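Local coordinates for protein thiol transferase (Phanerochaete chrysosporium, PDB 4F0B) that probably catalyses glutathione-dependent thiol transfer as a Ure2p-type glutathione transferase, binding oxidized glutathione disulfide in a pocket of its GST fold, at residues A[183-188]-A[206-211]; A[159-163]-A[199-203]; A[130-134]-A[189-193]. All blocks are in the same frame, centred on the assembly; numbering follows the deposited sequence.

Overall arrangement
All three contacts lie in the helical C-terminal part of the GST fold. Interaction 1 crosses helices 178-187 and 201-211; interaction 2 sets the start of helix 201-211 on helix 145-166; interaction 3 sets helix 190-193 on helix 109-139. Interactions 1 and 2 have centres about 12 Å apart, and Tyr-159 and Leu-162 pack on Ala-187 and Ile-183. Gln-130 links the contacts: its NE2 lies 3.0 Å from Trp-186 O, its OE1 2.7 Å from Tyr-159 OH. Interactions 1 and 3 both reach the oxidized glutathione, through Trp-186 and Gly-131, whose CH2 and CA are 3.5 Å apart, whereas in interaction 2 the side chain of Tyr-159 is about 11 Å from an oxidized glutathione.

Interaction 1: residues A[183-188]-A[206-211]; sequences IFGWAR and WVERIE. With GDS (oxidized glutathione disulfide), chain C.
The ring of Phe-184 is overlapped by Ile-210, whose CG2 methyl lies over the centre of one face, 3.5 Å from the ring centroid, in a CH-pi contact. The opposite face carries Arg-188 CB nearer its rim. Helices 183-187 and 206-211 cross at -109° with axes 10.3 Å apart, and a gap of this size suits a long, flat phenylalanine, the knob that sits among Trp-206, Val-207, Ile-210 and Glu-211. With CG anti to the backbone N (chi1 170°), the ring is carried across to the second helix, where its edge meets Val-207 O and Phe-184 CZ comes 3.2 Å from Glu-211 OE1. Trp-206 packs on Ala-187 and Ile-183: its CZ3 meets Ala-187 CB edge-on at 3.5 Å, and its CH2 touches Ile-183 CG2 at 3.6 Å, while its NE1 bonds to Asp-180. The small alanine lets both this indole and Val-207 CG2 come close. Beyond the apolar layer Arg-188 grips Glu-211 side-on, NE to OE1 at 2.9 Å and NH2 to OE2 at 2.8 Å, each oxygen using its syn lone pair; the guanidinium and carboxylate planes are only 19° apart. Arg-188 also makes a cation-pi contact with Trp-20. A methionine in place of Arg-188 would probably leave the Glu-211 carboxylate without its charged mate, and less firmly held beside the edge of the Phe-184 ring. On the far side of helix 183-187, Trp-186 presents CH2 to CB5 of the oxidized glutathione at 3.5 Å. Two parallel bonds between opposite charges fix the rotation of both groups, so a directional, bidentate salt bridge adjoins a knob-into-hole apolar contact, and together they set one helix against the other behind a ligand-pocket residue.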
loop_
_atom_site.group_PDB
_atom_site.type_symbol
_atom_site.label_atom_id
_atom_site.label_comp_id
_atom_site.label_asym_id
_atom_site.label_seq_id
_atom_site.Cartn_x
_atom_site.Cartn_y
_atom_site.Cartn_z
ATOM N N ILE A 183 -4.779 7.442 7.171
ATOM C CA ILE A 183 -5.980 7.766 6.424
ATOM C C ILE A 183 -6.431 9.207 6.641
ATOM O O ILE A 183 -6.952 9.835 5.706
ATOM C CB ILE A 183 -7.118 6.793 6.760
ATOM C CG1 ILE A 183 -6.668 5.379 6.368
ATOM C CG2 ILE A 183 -8.398 7.191 5.994
ATOM C CD1 ILE A 183 -7.656 4.239 6.696
ATOM N N PHE A 184 -6.206 9.719 7.859
ATOM C CA PHE A 184 -6.615 11.069 8.204
ATOM C C PHE A 184 -6.066 12.129 7.243
ATOM O O PHE A 184 -6.752 13.088 6.906
ATOM C CB PHE A 184 -6.228 11.385 9.656
ATOM C CG PHE A 184 -6.404 12.828 10.014
ATOM C CD1 PHE A 184 -7.667 13.315 10.330
ATOM C CD2 PHE A 184 -5.308 13.699 10.048
ATOM C CE1 PHE A 184 -7.845 14.665 10.649
ATOM C CE2 PHE A 184 -5.481 15.030 10.359
ATOM C CZ PHE A 184 -6.724 15.515 10.663
ATOM N N GLY A 185 -4.831 11.962 6.780
ATOM C CA GLY A 185 -4.280 12.954 5.863
ATOM C C GLY A 185 -5.122 13.138 4.600
ATOM O O GLY A 185 -5.228 14.278 4.089
ATOM N N TRP A 186 -5.681 12.020 4.105
ATOM C CA TRP A 186 -6.606 12.054 2.977
ATOM C C TRP A 186 -8.032 12.452 3.368
ATOM O O TRP A 186 -8.689 13.237 2.674
ATOM C CB TRP A 186 -6.593 10.705 2.247
ATOM C CG TRP A 186 -5.359 10.524 1.417
ATOM C CD1 TRP A 186 -4.208 9.864 1.776
ATOM C CD2 TRP A 186 -5.170 11.024 0.111
ATOM N NE1 TRP A 186 -3.282 9.946 0.741
ATOM C CE2 TRP A 186 -3.855 10.652 -0.298
ATOM C CE3 TRP A 186 -5.984 11.771 -0.768
ATOM C CZ2 TRP A 186 -3.347 10.968 -1.565
ATOM C CZ3 TRP A 186 -5.471 12.102 -2.032
ATOM C CH2 TRP A 186 -4.152 11.694 -2.413
ATOM N N ALA A 187 -8.520 11.887 4.471
ATOM C CA ALA A 187 -9.923 12.136 4.850
ATOM C C ALA A 187 -10.178 13.612 5.134
ATOM O O ALA A 187 -11.282 14.089 4.826
ATOM C CB ALA A 187 -10.301 11.268 6.042
ATOM N N ARG A 188 -9.200 14.334 5.705
ATOM C CA ARG A 188 -9.445 15.731 6.037
ATOM C C ARG A 188 -9.629 16.615 4.798
ATOM O O ARG A 188 -10.161 17.717 4.918
ATOM C CB ARG A 188 -8.340 16.267 6.957
ATOM C CG ARG A 188 -7.008 16.501 6.254
ATOM C CD ARG A 188 -5.928 16.860 7.268
ATOM N NE ARG A 188 -6.220 18.122 7.966
ATOM C CZ ARG A 188 -5.784 19.312 7.555
ATOM N NH1 ARG A 188 -5.001 19.412 6.475
ATOM N NH2 ARG A 188 -6.089 20.418 8.235
ATOM N N TRP A 206 -14.826 11.171 13.209
ATOM C CA TRP A 206 -13.446 10.704 13.389
ATOM C C TRP A 206 -12.430 11.745 12.887
ATOM O O TRP A 206 -11.459 12.062 13.593
ATOM C CB TRP A 206 -13.325 9.325 12.735
ATOM C CG TRP A 206 -11.956 8.779 12.474
ATOM C CD1 TRP A 206 -11.193 7.986 13.296
ATOM C CD2 TRP A 206 -11.264 8.860 11.242
ATOM N NE1 TRP A 206 -10.048 7.596 12.640
ATOM C CE2 TRP A 206 -10.054 8.138 11.383
ATOM C CE3 TRP A 206 -11.541 9.482 10.030
ATOM C CZ2 TRP A 206 -9.095 8.052 10.344
ATOM C CZ3 TRP A 206 -10.597 9.418 9.002
ATOM C CH2 TRP A 206 -9.393 8.697 9.158
ATOM N N VAL A 207 -12.689 12.352 11.728
ATOM C CA VAL A 207 -11.860 13.448 11.246
ATOM C C VAL A 207 -11.854 14.582 12.264
ATOM O O VAL A 207 -10.801 15.118 12.590
ATOM C CB VAL A 207 -12.355 13.977 9.866
ATOM C CG1 VAL A 207 -11.670 15.325 9.522
ATOM C CG2 VAL A 207 -12.093 12.920 8.756
ATOM N N GLU A 208 -13.028 14.939 12.783
ATOM C CA GLU A 208 -13.120 16.050 13.723
ATOM C C GLU A 208 -12.336 15.778 15.012
ATOM O O GLU A 208 -11.610 16.686 15.510
ATOM C CB GLU A 208 -14.580 16.335 14.001
ATOM C CG GLU A 208 -15.255 16.963 12.792
ATOM C CD GLU A 208 -16.765 17.119 12.920
ATOM O OE1 GLU A 208 -17.354 16.581 13.880
ATOM O OE2 GLU A 208 -17.356 17.776 12.029
ATOM N N ARG A 209 -12.431 14.561 15.552
ATOM C CA ARG A 209 -11.731 14.315 16.817
ATOM C C ARG A 209 -10.220 14.267 16.644
ATOM O O ARG A 209 -9.472 14.562 17.598
ATOM C CB ARG A 209 -12.277 13.094 17.586
ATOM C CG ARG A 209 -11.962 11.726 17.001
ATOM C CD ARG A 209 -12.503 10.559 17.899
ATOM N NE ARG A 209 -13.963 10.637 18.002
ATOM C CZ ARG A 209 -14.816 10.024 17.177
ATOM N NH1 ARG A 209 -16.127 10.224 17.330
ATOM N NH2 ARG A 209 -14.407 9.184 16.229
ATOM N N ILE A 210 -9.743 13.899 15.459
ATOM C CA ILE A 210 -8.315 13.868 15.187
ATOM C C ILE A 210 -7.814 15.284 14.888
ATOM O O ILE A 210 -6.749 15.700 15.373
ATOM C CB ILE A 210 -7.986 12.896 14.050
ATOM C CG1 ILE A 210 -8.285 11.446 14.507
ATOM C CG2 ILE A 210 -6.498 12.998 13.651
ATOM C CD1 ILE A 210 -8.306 10.419 13.412
ATOM N N GLU A 211 -8.590 16.037 14.107
ATOM C CA GLU A 211 -8.182 17.404 13.746
ATOM C C GLU A 211 -7.927 18.272 14.986
ATOM O O GLU A 211 -7.042 19.135 14.964
ATOM C CB GLU A 211 -9.243 18.044 12.799
ATOM C CG GLU A 211 -8.894 19.417 12.214
ATOM C CD GLU A 211 -8.000 19.389 10.971
ATOM O OE1 GLU A 211 -8.046 18.427 10.178
ATOM O OE2 GLU A 211 -7.290 20.397 10.753
HETATM N N1 GDS C . 2.664 5.889 -2.224
HETATM C CA1 GDS C . 3.421 7.134 -1.880
HETATM C C1 GDS C . 3.374 7.309 -0.338
HETATM O OE1 GDS C . 2.403 6.829 0.286
HETATM O OE2 GDS C . 4.325 7.908 0.197
HETATM C CB1 GDS C . 2.735 8.344 -2.534
HETATM C CG1 GDS C . 3.528 9.646 -2.317
HETATM C CD1 GDS C . 2.986 10.727 -3.241
HETATM O O1 GDS C . 2.038 10.594 -4.005
HETATM N N2 GDS C . 3.699 11.903 -3.219
HETATM C CA2 GDS C . 3.328 13.072 -4.027
HETATM C C2 GDS C . 4.541 13.553 -4.792
HETATM O O2 GDS C . 5.679 13.609 -4.258
HETATM C CB2 GDS C . 2.832 14.245 -3.185
HETATM S SG2 GDS C . 1.458 13.865 -2.095
HETATM N N3 GDS C . 4.286 13.926 -6.061
HETATM C CA3 GDS C . 5.377 14.446 -6.889
HETATM C C3 GDS C . 5.461 13.785 -8.215
HETATM O OE3 GDS C . 6.397 14.156 -8.951
HETATM O OE4 GDS C . 4.622 12.892 -8.513
HETATM N N4 GDS C . -0.772 10.202 -4.527
HETATM C CA4 GDS C . -1.396 8.897 -4.669
HETATM C C4 GDS C . -1.187 7.954 -3.438
HETATM O OE5 GDS C . -0.940 8.441 -2.316
HETATM O OE6 GDS C . -1.291 6.738 -3.679
HETATM C C5 GDS C . -1.341 11.271 -5.090
HETATM O O5 GDS C . -2.408 11.196 -5.744
HETATM C CA5 GDS C . -0.623 12.600 -4.922
HETATM N N5 GDS C . -0.728 13.385 -6.175
HETATM C CB5 GDS C . -1.290 13.300 -3.717
HETATM S SG5 GDS C . -0.379 14.764 -3.243
HETATM C CA6 GDS C . 1.455 12.985 -9.763
HETATM C C6 GDS C . 0.260 12.497 -10.607
HETATM O OE7 GDS C . -0.546 11.694 -10.086
HETATM O OE8 GDS C . 0.207 12.899 -11.797
HETATM N N6 GDS C . 2.633 13.009 -10.627
HETATM C CB6 GDS C . 1.178 14.414 -9.196
HETATM C CG6 GDS C . 0.042 14.541 -8.138
HETATM C CD6 GDS C . 0.375 13.772 -6.893
HETATM O O6 GDS C . 1.499 13.460 -6.529
#

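Interaction 2: residues A[159-163]-A[199-203]; sequences YRVLD and EFPNV
Glu-199 joins helix 145-166 through its backbone: its carbonyl O receives both NH1 and NH2 of Arg-160, each at 3.0 Å, an end-on grip in the guanidinium plane. NH1 arrives in the carbonyl plane, NH2 from above it. Bends at chi2 and chi3 fold the arginine back, so that Phe-200 CE1 lies over one face of its guanidinium; the two planes are 18° apart. Over one face of the Phe-200 ring sits Tyr-159 CB, 4.0 Å from the ring centroid, a CH-pi contact suited to a large aromatic. Pro-201, lacking an N-H, suits the first turn of a helix, and its CD rests near the Asp-163 carboxylate. Asn-202 sends ND2 to Asp-163 OD2 at 2.9 Å, meeting that oxygen from above the carboxylate plane. Val-203 buries CG1 against CD2 at the edge of the Tyr-159 ring and CG2 against Leu-162 CD2, each at 3.9 Å, a branched chain whose two methyls meet different residues of helix 145-166. Its N points to Asp-163 OD1, though the position of that oxygen is doubtful. The Asn-202 bond is consistent with Asp-163 holding the first turn of helix 201-211 to helix 145-166, within the all-helical GST C-terminal domain.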
loop_
_atom_site.group_PDB
_atom_site.type_symbol
_atom_site.label_atom_id
_atom_site.label_comp_id
_atom_site.label_asym_id
_atom_site.label_seq_id
_atom_site.Cartn_x
_atom_site.Cartn_y
_atom_site.Cartn_z
ATOM N N TYR A 159 -14.748 5.044 1.268
ATOM C CA TYR A 159 -15.181 5.713 2.496
ATOM C C TYR A 159 -16.366 5.025 3.161
ATOM O O TYR A 159 -16.482 5.124 4.382
ATOM C CB TYR A 159 -15.393 7.228 2.279
ATOM C CG TYR A 159 -14.075 7.966 2.354
ATOM C CD1 TYR A 159 -13.298 8.214 1.238
ATOM C CD2 TYR A 159 -13.567 8.369 3.589
ATOM C CE1 TYR A 159 -12.093 8.896 1.330
ATOM C CE2 TYR A 159 -12.341 9.035 3.675
ATOM C CZ TYR A 159 -11.644 9.319 2.541
ATOM O OH TYR A 159 -10.420 9.992 2.640
ATOM N N ARG A 160 -17.191 4.297 2.402
ATOM C CA ARG A 160 -18.272 3.554 3.018
ATOM C C ARG A 160 -17.680 2.379 3.794
ATOM O O ARG A 160 -18.137 2.068 4.918
ATOM C CB ARG A 160 -19.222 3.040 1.932
ATOM C CG ARG A 160 -20.402 2.221 2.519
ATOM C CD ARG A 160 -21.309 3.077 3.432
ATOM N NE ARG A 160 -21.812 4.250 2.714
ATOM C CZ ARG A 160 -22.093 5.422 3.290
ATOM N NH1 ARG A 160 -21.955 5.589 4.602
ATOM N NH2 ARG A 160 -22.543 6.432 2.543
ATOM N N VAL A 161 -16.660 1.727 3.237
ATOM C CA VAL A 161 -15.951 0.684 3.981
ATOM C C VAL A 161 -15.402 1.267 5.304
ATOM O O VAL A 161 -15.578 0.675 6.396
ATOM C CB VAL A 161 -14.781 0.099 3.164
ATOM C CG1 VAL A 161 -13.930 -0.877 4.020
ATOM C CG2 VAL A 161 -15.333 -0.641 1.902
ATOM N N LEU A 162 -14.761 2.433 5.249
ATOM C CA LEU A 162 -14.200 3.045 6.466
ATOM C C LEU A 162 -15.316 3.438 7.438
ATOM O O LEU A 162 -15.190 3.207 8.673
ATOM C CB LEU A 162 -13.354 4.252 6.084
ATOM C CG LEU A 162 -12.693 4.972 7.247
ATOM C CD1 LEU A 162 -11.688 4.060 7.939
ATOM C CD2 LEU A 162 -11.978 6.188 6.667
ATOM N N ASP A 163 -16.405 4.027 6.919
ATOM C CA ASP A 163 -17.501 4.456 7.773
ATOM C C ASP A 163 -18.108 3.260 8.524
ATOM O O ASP A 163 -18.375 3.330 9.744
ATOM C CB ASP A 163 -18.569 5.183 6.956
ATOM C CG ASP A 163 -19.492 5.980 7.840
ATOM O OD1 ASP A 163 -19.101 7.135 8.209
ATOM O OD2 ASP A 163 -20.589 5.450 8.172
ATOM N N GLU A 199 -22.556 12.152 4.456
ATOM C CA GLU A 199 -22.976 10.828 4.014
ATOM C C GLU A 199 -22.157 9.738 4.686
ATOM O O GLU A 199 -22.469 8.570 4.579
ATOM C CB GLU A 199 -22.885 10.707 2.481
ATOM C CG GLU A 199 -23.846 11.620 1.744
ATOM C CD GLU A 199 -23.655 11.593 0.224
ATOM O OE1 GLU A 199 -22.770 10.862 -0.272
ATOM O OE2 GLU A 199 -24.394 12.330 -0.458
ATOM N N PHE A 200 -21.107 10.153 5.401
ATOM C CA PHE A 200 -20.199 9.226 6.095
ATOM C C PHE A 200 -20.011 9.783 7.514
ATOM O O PHE A 200 -18.942 10.261 7.870
ATOM C CB PHE A 200 -18.841 9.147 5.359
ATOM C CG PHE A 200 -18.988 8.807 3.915
ATOM C CD1 PHE A 200 -19.038 7.492 3.490
ATOM C CD2 PHE A 200 -19.098 9.817 2.969
ATOM C CE1 PHE A 200 -19.202 7.180 2.117
ATOM C CE2 PHE A 200 -19.255 9.516 1.605
ATOM C CZ PHE A 200 -19.306 8.189 1.172
ATOM N N PRO A 201 -21.059 9.750 8.334
ATOM C CA PRO A 201 -21.027 10.483 9.615
ATOM C C PRO A 201 -20.034 9.901 10.622
ATOM O O PRO A 201 -19.543 10.632 11.490
ATOM C CB PRO A 201 -22.477 10.375 10.123
ATOM C CG PRO A 201 -22.979 9.092 9.504
ATOM C CD PRO A 201 -22.354 9.081 8.113
ATOM N N ASN A 202 -19.678 8.621 10.487
ATOM C CA ASN A 202 -18.627 8.085 11.344
ATOM C C ASN A 202 -17.254 8.589 10.940
ATOM O O ASN A 202 -16.458 9.005 11.793
ATOM C CB ASN A 202 -18.715 6.560 11.394
ATOM C CG ASN A 202 -20.077 6.092 11.938
ATOM O OD1 ASN A 202 -20.288 6.076 13.153
ATOM N ND2 ASN A 202 -21.000 5.766 11.043
ATOM N N VAL A 203 -17.006 8.629 9.637
ATOM C CA VAL A 203 -15.763 9.222 9.169
ATOM C C VAL A 203 -15.713 10.696 9.573
ATOM O O VAL A 203 -14.682 11.180 10.014
ATOM C CB VAL A 203 -15.653 9.110 7.640
ATOM C CG1 VAL A 203 -14.388 9.863 7.142
ATOM C CG2 VAL A 203 -15.601 7.650 7.209
#

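Interaction 3: residues A[130-134]-A[189-193]; sequences QGQAN and IAPRT. With GDS (oxidized glutathione disulfide), chain C.
The one-turn helix 190-193 lies beside helix 109-139, their backbones nearest at Asn-134 and Thr-193, whose CA atoms are 5.5 Å apart. Thr-193 is the centre of the contact. Its hydroxyl OG1 accepts a hydrogen bond from Gln-130 NE2 at 3.0 Å, nearly straight at 161°, and donates one to Asn-134 OD1 at 2.7 Å, on a lone pair in the plane of that carbonyl. One small group that can both give and take is what threonine offers here. Its methyl CG2, anti to the backbone N (chi1 -59° for OG1), turns instead to Ala-133 CB at 3.6 Å, a close approach that the short alanine permits. Gln-130 reaches over with an extended chain, and its amide nitrogen NE2 comes to lie 3.5 Å from Ala-190 CA. Both ends of that amide are engaged: NE2 also bonds to Trp-186 O, and OE1 to Tyr-159 OH. Ile-189, at the N-cap position, lays its CD1 against Asn-134 ND2 at 3.7 Å. On the other side of helix 130-134, Gly-131 CA comes within 3.2 Å of O5 of the oxidized glutathione, too near for a side chain of any size, and Gln-132 OE1 is hydrogen-bonded to Tyr-151 and Arg-150 of the second subunit. The chain of bonds through Gln-130, Thr-193 and Asn-134 thus satisfies buried polar atoms, fixes the Gln-130 amide and orients Asn-134 OD1 toward the hydroxyl, holding the short helix against one side of helix 109-139, while Gly-131 on another side of it meets the ligand.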
loop_
_atom_site.group_PDB
_atom_site.type_symbol
_atom_site.label_atom_id
_atom_site.label_comp_id
_atom_site.label_asym_id
_atom_site.label_seq_id
_atom_site.Cartn_x
_atom_site.Cartn_y
_atom_site.Cartn_z
ATOM N N GLN A 130 -8.454 8.313 -4.202
ATOM C CA GLN A 130 -8.804 9.693 -3.908
ATOM C C GLN A 130 -7.799 10.637 -4.596
ATOM O O GLN A 130 -8.184 11.714 -5.070
ATOM C CB GLN A 130 -8.865 9.917 -2.401
ATOM C CG GLN A 130 -9.546 11.262 -2.034
ATOM C CD GLN A 130 -9.556 11.507 -0.556
ATOM O OE1 GLN A 130 -9.447 10.565 0.232
ATOM N NE2 GLN A 130 -9.674 12.757 -0.168
ATOM N N GLY A 131 -6.558 10.167 -4.773
ATOM C CA GLY A 131 -5.570 10.949 -5.503
ATOM C C GLY A 131 -5.965 11.087 -6.973
ATOM O O GLY A 131 -5.740 12.144 -7.585
ATOM N N GLN A 132 -6.581 10.041 -7.545
ATOM C CA GLN A 132 -7.025 10.128 -8.946
ATOM C C GLN A 132 -8.237 11.033 -9.018
ATOM O O GLN A 132 -8.384 11.778 -9.993
ATOM C CB GLN A 132 -7.359 8.755 -9.532
ATOM C CG GLN A 132 -6.182 7.742 -9.530
ATOM C CD GLN A 132 -4.829 8.384 -9.744
ATOM O OE1 GLN A 132 -4.499 8.855 -10.846
ATOM N NE2 GLN A 132 -4.036 8.418 -8.687
ATOM N N ALA A 133 -9.134 10.944 -8.028
ATOM C CA ALA A 133 -10.270 11.866 -8.007
ATOM C C ALA A 133 -9.804 13.317 -7.968
ATOM O O ALA A 133 -10.290 14.154 -8.711
ATOM C CB ALA A 133 -11.167 11.572 -6.806
ATOM N N ASN A 134 -8.795 13.593 -7.132
ATOM C CA ASN A 134 -8.261 14.943 -7.082
ATOM C C ASN A 134 -7.645 15.309 -8.414
ATOM O O ASN A 134 -7.843 16.428 -8.908
ATOM C CB ASN A 134 -7.185 15.022 -6.012
ATOM C CG ASN A 134 -7.757 15.121 -4.607
ATOM O OD1 ASN A 134 -8.970 15.196 -4.410
ATOM N ND2 ASN A 134 -6.853 15.098 -3.612
ATOM N N ILE A 189 -9.211 16.135 3.624
ATOM C CA ILE A 189 -9.466 16.854 2.384
ATOM C C ILE A 189 -10.515 16.183 1.504
ATOM O O ILE A 189 -10.747 16.664 0.390
ATOM C CB ILE A 189 -8.174 17.129 1.564
ATOM C CG1 ILE A 189 -7.593 15.814 1.023
ATOM C CG2 ILE A 189 -7.187 17.983 2.425
ATOM C CD1 ILE A 189 -6.493 15.980 -0.078
ATOM N N ALA A 190 -11.184 15.147 2.010
ATOM C CA ALA A 190 -12.297 14.560 1.266
ATOM C C ALA A 190 -13.368 15.582 0.796
ATOM O O ALA A 190 -13.854 15.425 -0.327
ATOM C CB ALA A 190 -12.940 13.399 2.071
ATOM N N PRO A 191 -13.741 16.592 1.631
ATOM C CA PRO A 191 -14.746 17.561 1.151
ATOM C C PRO A 191 -14.274 18.297 -0.087
ATOM O O PRO A 191 -15.047 18.505 -1.042
ATOM C CB PRO A 191 -14.931 18.494 2.357
ATOM C CG PRO A 191 -14.677 17.574 3.564
ATOM C CD PRO A 191 -13.461 16.744 3.068
ATOM N N ARG A 192 -12.983 18.645 -0.091
ATOM C CA ARG A 192 -12.380 19.273 -1.251
ATOM C C ARG A 192 -12.422 18.354 -2.459
ATOM O O ARG A 192 -12.726 18.796 -3.560
ATOM C CB ARG A 192 -10.941 19.646 -0.957
ATOM C CG ARG A 192 -10.394 20.373 -2.056
ATOM C CD ARG A 192 -8.964 20.732 -1.849
ATOM N NE ARG A 192 -8.588 21.482 -3.028
ATOM C CZ ARG A 192 -7.348 21.795 -3.350
ATOM N NH1 ARG A 192 -6.331 21.406 -2.580
ATOM N NH2 ARG A 192 -7.136 22.464 -4.456
ATOM N N THR A 193 -12.111 17.071 -2.247
ATOM C CA THR A 193 -12.157 16.107 -3.339
ATOM C C THR A 193 -13.527 16.090 -3.963
ATOM O O THR A 193 -13.666 15.980 -5.183
ATOM C CB THR A 193 -11.828 14.687 -2.825
ATOM O OG1 THR A 193 -10.528 14.698 -2.241
ATOM C CG2 THR A 193 -11.885 13.642 -3.976
HETATM N N1 GDS C . 2.664 5.889 -2.224
HETATM C CA1 GDS C . 3.421 7.134 -1.880
HETATM C C1 GDS C . 3.374 7.309 -0.338
HETATM O OE1 GDS C . 2.403 6.829 0.286
HETATM O OE2 GDS C . 4.325 7.908 0.197
HETATM C CB1 GDS C . 2.735 8.344 -2.534
HETATM C CG1 GDS C . 3.528 9.646 -2.317
HETATM C CD1 GDS C . 2.986 10.727 -3.241
HETATM O O1 GDS C . 2.038 10.594 -4.005
HETATM N N2 GDS C . 3.699 11.903 -3.219
HETATM C CA2 GDS C . 3.328 13.072 -4.027
HETATM C C2 GDS C . 4.541 13.553 -4.792
HETATM O O2 GDS C . 5.679 13.609 -4.258
HETATM C CB2 GDS C . 2.832 14.245 -3.185
HETATM S SG2 GDS C . 1.458 13.865 -2.095
HETATM N N3 GDS C . 4.286 13.926 -6.061
HETATM C CA3 GDS C . 5.377 14.446 -6.889
HETATM C C3 GDS C . 5.461 13.785 -8.215
HETATM O OE3 GDS C . 6.397 14.156 -8.951
HETATM O OE4 GDS C . 4.622 12.892 -8.513
HETATM N N4 GDS C . -0.772 10.202 -4.527
HETATM C CA4 GDS C . -1.396 8.897 -4.669
HETATM C C4 GDS C . -1.187 7.954 -3.438
HETATM O OE5 GDS C . -0.940 8.441 -2.316
HETATM O OE6 GDS C . -1.291 6.738 -3.679
HETATM C C5 GDS C . -1.341 11.271 -5.090
HETATM O O5 GDS C . -2.408 11.196 -5.744
HETATM C CA5 GDS C . -0.623 12.600 -4.922
HETATM N N5 GDS C . -0.728 13.385 -6.175
HETATM C CB5 GDS C . -1.290 13.300 -3.717
HETATM S SG5 GDS C . -0.379 14.764 -3.243
HETATM C CA6 GDS C . 1.455 12.985 -9.763
HETATM C C6 GDS C . 0.260 12.497 -10.607
HETATM O OE7 GDS C . -0.546 11.694 -10.086
HETATM O OE8 GDS C . 0.207 12.899 -11.797
HETATM N N6 GDS C . 2.633 13.009 -10.627
HETATM C CB6 GDS C . 1.178 14.414 -9.196
HETATM C CG6 GDS C . 0.042 14.541 -8.138
HETATM C CD6 GDS C . 0.375 13.772 -6.893
HETATM O O6 GDS C . 1.499 13.460 -6.529
#